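Cysteine synthase (Fusobacterium nucleatum subsp. nucleatum strain ATCC 25586, PDB 5XEM) produces hydrogen sulfide with the help of pyridoxal 5'-phosphate, and probably also makes L-cysteine from O-acetyl-L-serine and sulfide. Local coordinates at residues Q106-A110 with Y111-V115; A7-V10 with I11-I14. One frame throughout, in Å; residues are numbered along the deposited sequence. Where two conformers were deposited one is given.

Interaction 1. Residues Q106-A110 with Y111-V115. With CA (calcium ion), chain G.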
loop_
_atom_site.group_PDB
_atom_site.type_symbol
_atom_site.label_atom_id
_atom_site.label_comp_id
_atom_site.label_asym_id
_atom_site.label_seq_id
_atom_site.Cartn_x
_atom_site.Cartn_y
_atom_site.Cartn_z
ATOM N N GLN A 106 7.112 -13.549 -2.890
ATOM C CA GLN A 106 5.779 -13.553 -3.495
ATOM C C GLN A 106 5.465 -12.284 -4.233
ATOM O O GLN A 106 4.881 -12.336 -5.326
ATOM C CB GLN A 106 4.713 -13.777 -2.423
ATOM C CG GLN A 106 4.692 -15.199 -1.909
ATOM C CD GLN A 106 4.259 -16.161 -2.983
ATOM O OE1 GLN A 106 5.088 -16.699 -3.714
ATOM N NE2 GLN A 106 2.941 -16.358 -3.113
ATOM N N LEU A 107 5.802 -11.150 -3.628
ATOM C CA LEU A 107 5.523 -9.864 -4.226
ATOM C C LEU A 107 6.301 -9.796 -5.508
ATOM O O LEU A 107 5.742 -9.467 -6.529
ATOM C CB LEU A 107 5.913 -8.693 -3.306
ATOM C CG LEU A 107 4.945 -8.371 -2.171
ATOM C CD1 LEU A 107 5.628 -7.534 -1.088
ATOM C CD2 LEU A 107 3.708 -7.667 -2.708
ATOM N N MET A 108 7.595 -10.134 -5.453
ATOM C CA MET A 108 8.437 -10.040 -6.633
ATOM C C MET A 108 7.981 -10.950 -7.752
ATOM O O MET A 108 7.892 -10.507 -8.904
ATOM C CB MET A 108 9.932 -10.251 -6.312
ATOM C CG MET A 108 10.588 -8.942 -5.906
ATOM S SD MET A 108 12.299 -9.199 -5.431
ATOM C CE MET A 108 12.066 -9.839 -3.783
ATOM N N ARG A 109 7.679 -12.202 -7.436
ATOM C CA ARG A 109 7.171 -13.100 -8.466
ATOM C C ARG A 109 5.817 -12.652 -9.054
ATOM O O ARG A 109 5.591 -12.872 -10.235
ATOM C CB ARG A 109 7.072 -14.527 -7.963
ATOM C CG ARG A 109 8.413 -15.194 -7.863
ATOM C CD ARG A 109 8.259 -16.534 -7.204
ATOM N NE ARG A 109 9.550 -17.193 -7.060
ATOM C CZ ARG A 109 9.762 -18.289 -6.335
ATOM N NH1 ARG A 109 8.759 -18.861 -5.662
ATOM N NH2 ARG A 109 10.971 -18.810 -6.274
ATOM N N ALA A 110 4.956 -12.004 -8.269
ATOM C CA ALA A 110 3.657 -11.482 -8.802
ATOM C C ALA A 110 3.870 -10.526 -9.992
ATOM O O ALA A 110 3.048 -10.454 -10.911
ATOM C CB ALA A 110 2.876 -10.773 -7.714
ATOM N N TYR A 111 4.980 -9.780 -9.968
ATOM C CA TYR A 111 5.309 -8.871 -11.042
ATOM C C TYR A 111 6.079 -9.547 -12.173
ATOM O O TYR A 111 6.423 -8.893 -13.132
ATOM C CB TYR A 111 6.145 -7.701 -10.537
ATOM C CG TYR A 111 5.431 -6.762 -9.597
ATOM C CD1 TYR A 111 4.421 -5.940 -10.053
ATOM C CD2 TYR A 111 5.785 -6.698 -8.246
ATOM C CE1 TYR A 111 3.767 -5.074 -9.195
ATOM C CE2 TYR A 111 5.146 -5.817 -7.388
ATOM C CZ TYR A 111 4.156 -5.005 -7.862
ATOM O OH TYR A 111 3.499 -4.143 -7.009
ATOM N N GLY A 112 6.329 -10.847 -12.077
ATOM C CA GLY A 112 7.042 -11.573 -13.149
ATOM C C GLY A 112 8.522 -11.839 -12.902
ATOM O O GLY A 112 9.191 -12.413 -13.768
ATOM N N THR A 113 9.033 -11.481 -11.733
ATOM C CA THR A 113 10.461 -11.564 -11.458
ATOM C C THR A 113 10.902 -13.008 -11.317
ATOM O O THR A 113 10.162 -13.835 -10.774
ATOM C CB THR A 113 10.821 -10.827 -10.156
ATOM O OG1 THR A 113 10.191 -9.552 -10.140
ATOM C CG2 THR A 113 12.352 -10.638 -10.016
ATOM N N GLU A 114 12.104 -13.327 -11.799
ATOM C CA GLU A 114 12.766 -14.564 -11.385
ATOM C C GLU A 114 13.616 -14.292 -10.145
ATOM O O GLU A 114 14.478 -13.416 -10.175
ATOM C CB GLU A 114 13.652 -15.124 -12.498
ATOM C CG GLU A 114 14.266 -16.468 -12.125
ATOM C CD GLU A 114 15.339 -16.920 -13.092
ATOM O OE1 GLU A 114 15.341 -16.470 -14.256
ATOM O OE2 GLU A 114 16.184 -17.749 -12.690
ATOM N N VAL A 115 13.378 -15.046 -9.062
ATOM C CA VAL A 115 13.992 -14.789 -7.757
ATOM C C VAL A 115 14.945 -15.944 -7.444
ATOM O O VAL A 115 14.550 -17.101 -7.497
ATOM C CB VAL A 115 12.951 -14.619 -6.633
ATOM C CG1 VAL A 115 13.632 -14.408 -5.271
ATOM C CG2 VAL A 115 12.010 -13.445 -6.935
HETATM CA CA CA G . 9.993 -12.503 -15.895
HETATM O O HOH W 1 11.329 -17.110 -9.133
HETATM O O HOH W 2 7.677 -13.059 -16.428
HETATM O O HOH W 3 10.133 -14.872 -15.561
HETATM O O HOH W 4 12.396 -12.865 -15.251
#
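Met108 and Arg109 lend two backbone carbonyls to a Schellman motif, which closes helix 103-110 and turns the chain into strand 114-118 of a beta-alpha-beta unit. Gly112 makes the turn at a positive phi of 100°, and its N binds Arg109 O at 2.8 Å. Thr113 doubles the outer bond: its N lies 3.2 Å from Met108 O, and its OG1 donates to the same oxygen at 2.8 Å. Both donors come from one face of that carbonyl, the hydroxyl the further out of plane. With chi1 at -46°, OG1 sits beside the residue's own N, on the side from which it reaches Met108 O.

Further on, Val115 points back at the helix. Its CG2 sits against the bases of two side chains, 3.9 Å from Met108 CB and 4.1 Å from Arg109 CG. Arg109 runs out extended and crosses the valine at about a right angle. A water ties the two residues together, accepting from Arg109 NE at 2.7 Å and from Val115 N at 2.9 Å.

Tyr111 lays its ring beside the last turn of the helix; Leu107 O lies oblique to the ring and nearest to CD2. The tyrosine packs on Ala82 of helix 76-88 and on Gly264 of the second subunit. At the turn itself, a calcium ion is bound by three waters, two further ligands outside this turn and, at 2.3 Å, Gly112 O.

Interaction 2. Residues A7-V10 with I11-I14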
loop_
_atom_site.group_PDB
_atom_site.type_symbol
_atom_site.label_atom_id
_atom_site.label_comp_id
_atom_site.label_asym_id
_atom_site.label_seq_id
_atom_site.Cartn_x
_atom_site.Cartn_y
_atom_site.Cartn_z
ATOM N N ALA A 7 -3.160 8.884 -14.070
ATOM C CA ALA A 7 -1.780 8.445 -14.339
ATOM C C ALA A 7 -1.730 7.602 -15.607
ATOM O O ALA A 7 -2.626 6.784 -15.864
ATOM C CB ALA A 7 -1.239 7.615 -13.180
ATOM N N ASN A 8 -0.650 7.759 -16.366
ATOM C CA ASN A 8 -0.459 6.929 -17.546
ATOM C C ASN A 8 -0.029 5.528 -17.189
ATOM O O ASN A 8 -0.416 4.571 -17.869
ATOM C CB ASN A 8 0.520 7.553 -18.528
ATOM C CG ASN A 8 -0.174 8.473 -19.498
ATOM O OD1 ASN A 8 -1.175 8.100 -20.102
ATOM N ND2 ASN A 8 0.342 9.671 -19.643
ATOM N N SER A 9 0.792 5.396 -16.165
ATOM C CA SER A 9 1.099 4.079 -15.620
ATOM C C SER A 9 1.422 4.239 -14.149
ATOM O O SER A 9 1.517 5.360 -13.622
ATOM C CB SER A 9 2.299 3.456 -16.333
ATOM O OG SER A 9 3.493 4.099 -15.881
ATOM N N VAL A 10 1.611 3.109 -13.483
ATOM C CA VAL A 10 1.996 3.161 -12.060
ATOM C C VAL A 10 3.317 3.913 -11.831
ATOM O O VAL A 10 3.573 4.437 -10.747
ATOM C CB VAL A 10 2.033 1.758 -11.408
ATOM C CG1 VAL A 10 0.622 1.143 -11.352
ATOM C CG2 VAL A 10 3.021 0.828 -12.099
ATOM N N ILE A 11 4.171 3.972 -12.850
ATOM C CA ILE A 11 5.403 4.762 -12.728
ATOM C C ILE A 11 5.117 6.199 -12.346
ATOM O O ILE A 11 5.887 6.821 -11.610
ATOM C CB ILE A 11 6.236 4.736 -14.037
ATOM C CG1 ILE A 11 6.686 3.296 -14.309
ATOM C CG2 ILE A 11 7.394 5.762 -13.951
ATOM C CD1 ILE A 11 7.470 3.079 -15.605
ATOM N N ASP A 12 3.998 6.742 -12.823
ATOM C CA ASP A 12 3.667 8.126 -12.510
ATOM C C ASP A 12 3.232 8.349 -11.055
ATOM O O ASP A 12 3.163 9.487 -10.588
ATOM C CB ASP A 12 2.592 8.664 -13.473
ATOM C CG ASP A 12 3.030 8.598 -14.917
ATOM O OD1 ASP A 12 4.085 9.170 -15.262
ATOM O OD2 ASP A 12 2.355 7.931 -15.705
ATOM N N LEU A 13 2.948 7.278 -10.320
ATOM C CA LEU A 13 2.590 7.399 -8.910
ATOM C C LEU A 13 3.791 7.438 -7.946
ATOM O O LEU A 13 3.612 7.591 -6.741
ATOM C CB LEU A 13 1.673 6.256 -8.503
ATOM C CG LEU A 13 0.458 6.010 -9.414
ATOM C CD1 LEU A 13 -0.400 4.870 -8.864
ATOM C CD2 LEU A 13 -0.326 7.285 -9.611
ATOM N N ILE A 14 4.995 7.263 -8.475
ATOM C CA ILE A 14 6.219 7.232 -7.681
ATOM C C ILE A 14 6.499 8.658 -7.210
ATOM O O ILE A 14 6.424 9.616 -7.994
ATOM C CB ILE A 14 7.413 6.656 -8.474
ATOM C CG1 ILE A 14 7.140 5.181 -8.820
ATOM C CG2 ILE A 14 8.731 6.764 -7.676
ATOM C CD1 ILE A 14 8.141 4.545 -9.795
HETATM O O HOH W 5 4.073 6.270 -17.114
#
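Asp12 OD2 is gripped by two backbone amides and a water. Ser9 N gives the straighter bond, 3.0 Å long, reaching OD2 on its anti side and 22° out of the carboxylate plane. Asn8 N adds a weak one to OD2 at 3.1 Å, and the water donates to it at 2.8 Å. With chi1 at -59°, the carboxylate folds back past its own N toward the start of the short 3-10 turn.

The bond from Ser9 N to a side chain three residues on is one half of a capping box. The other half differs: Asp12 N binds Ser9 O, at 3.0 Å, rather than the serine hydroxyl. Ser9 OG instead lies between its own N and carbonyl carbon (chi1 75°), close to Ile11 CB, and takes a weak bond from Ile11 N. Ser9 OG also lies 2.6 Å from the water that donates to Asp12 OD2, so serine and aspartate are bridged as well.

Leu13 N continues the turn with a bond of 2.9 Å to Val10 O. On the apolar side Leu13 CD2 packs against Ala7 CB, and Leu13 also rests on Pro18 of the second subunit. Val10 lies on Met83 and Val87 of helix 76-88.

Placed beside N-H groups at the beginning of the turn, the carboxylate is probably stabilised in its charged form and probably helps to hold the bend from Ser9 to Asp12.

In the fold
Interaction 2 comes first along the chain, in the N-terminal link between strands 6-7 and 19-21; interaction 1 follows much later, in the beta-alpha-beta unit of strands 92-97 and 114-118 in the parallel sheet. Their centres are about 19 Å apart and their nearest atoms about 7 Å, so they do not touch. What joins them is helix 76-88: in interaction 1 Leu107 and Met108 cover Ile79 and Thr113 meets Ala82, while Ile11 of interaction 2 reaches the helix end at Val87 and Lys88. Both also face nearby parts of the same dimer interface, around residues 263-266 of the second subunit, where Val10 packs on Glu263 and Leu107 and Ala110 on Leu266.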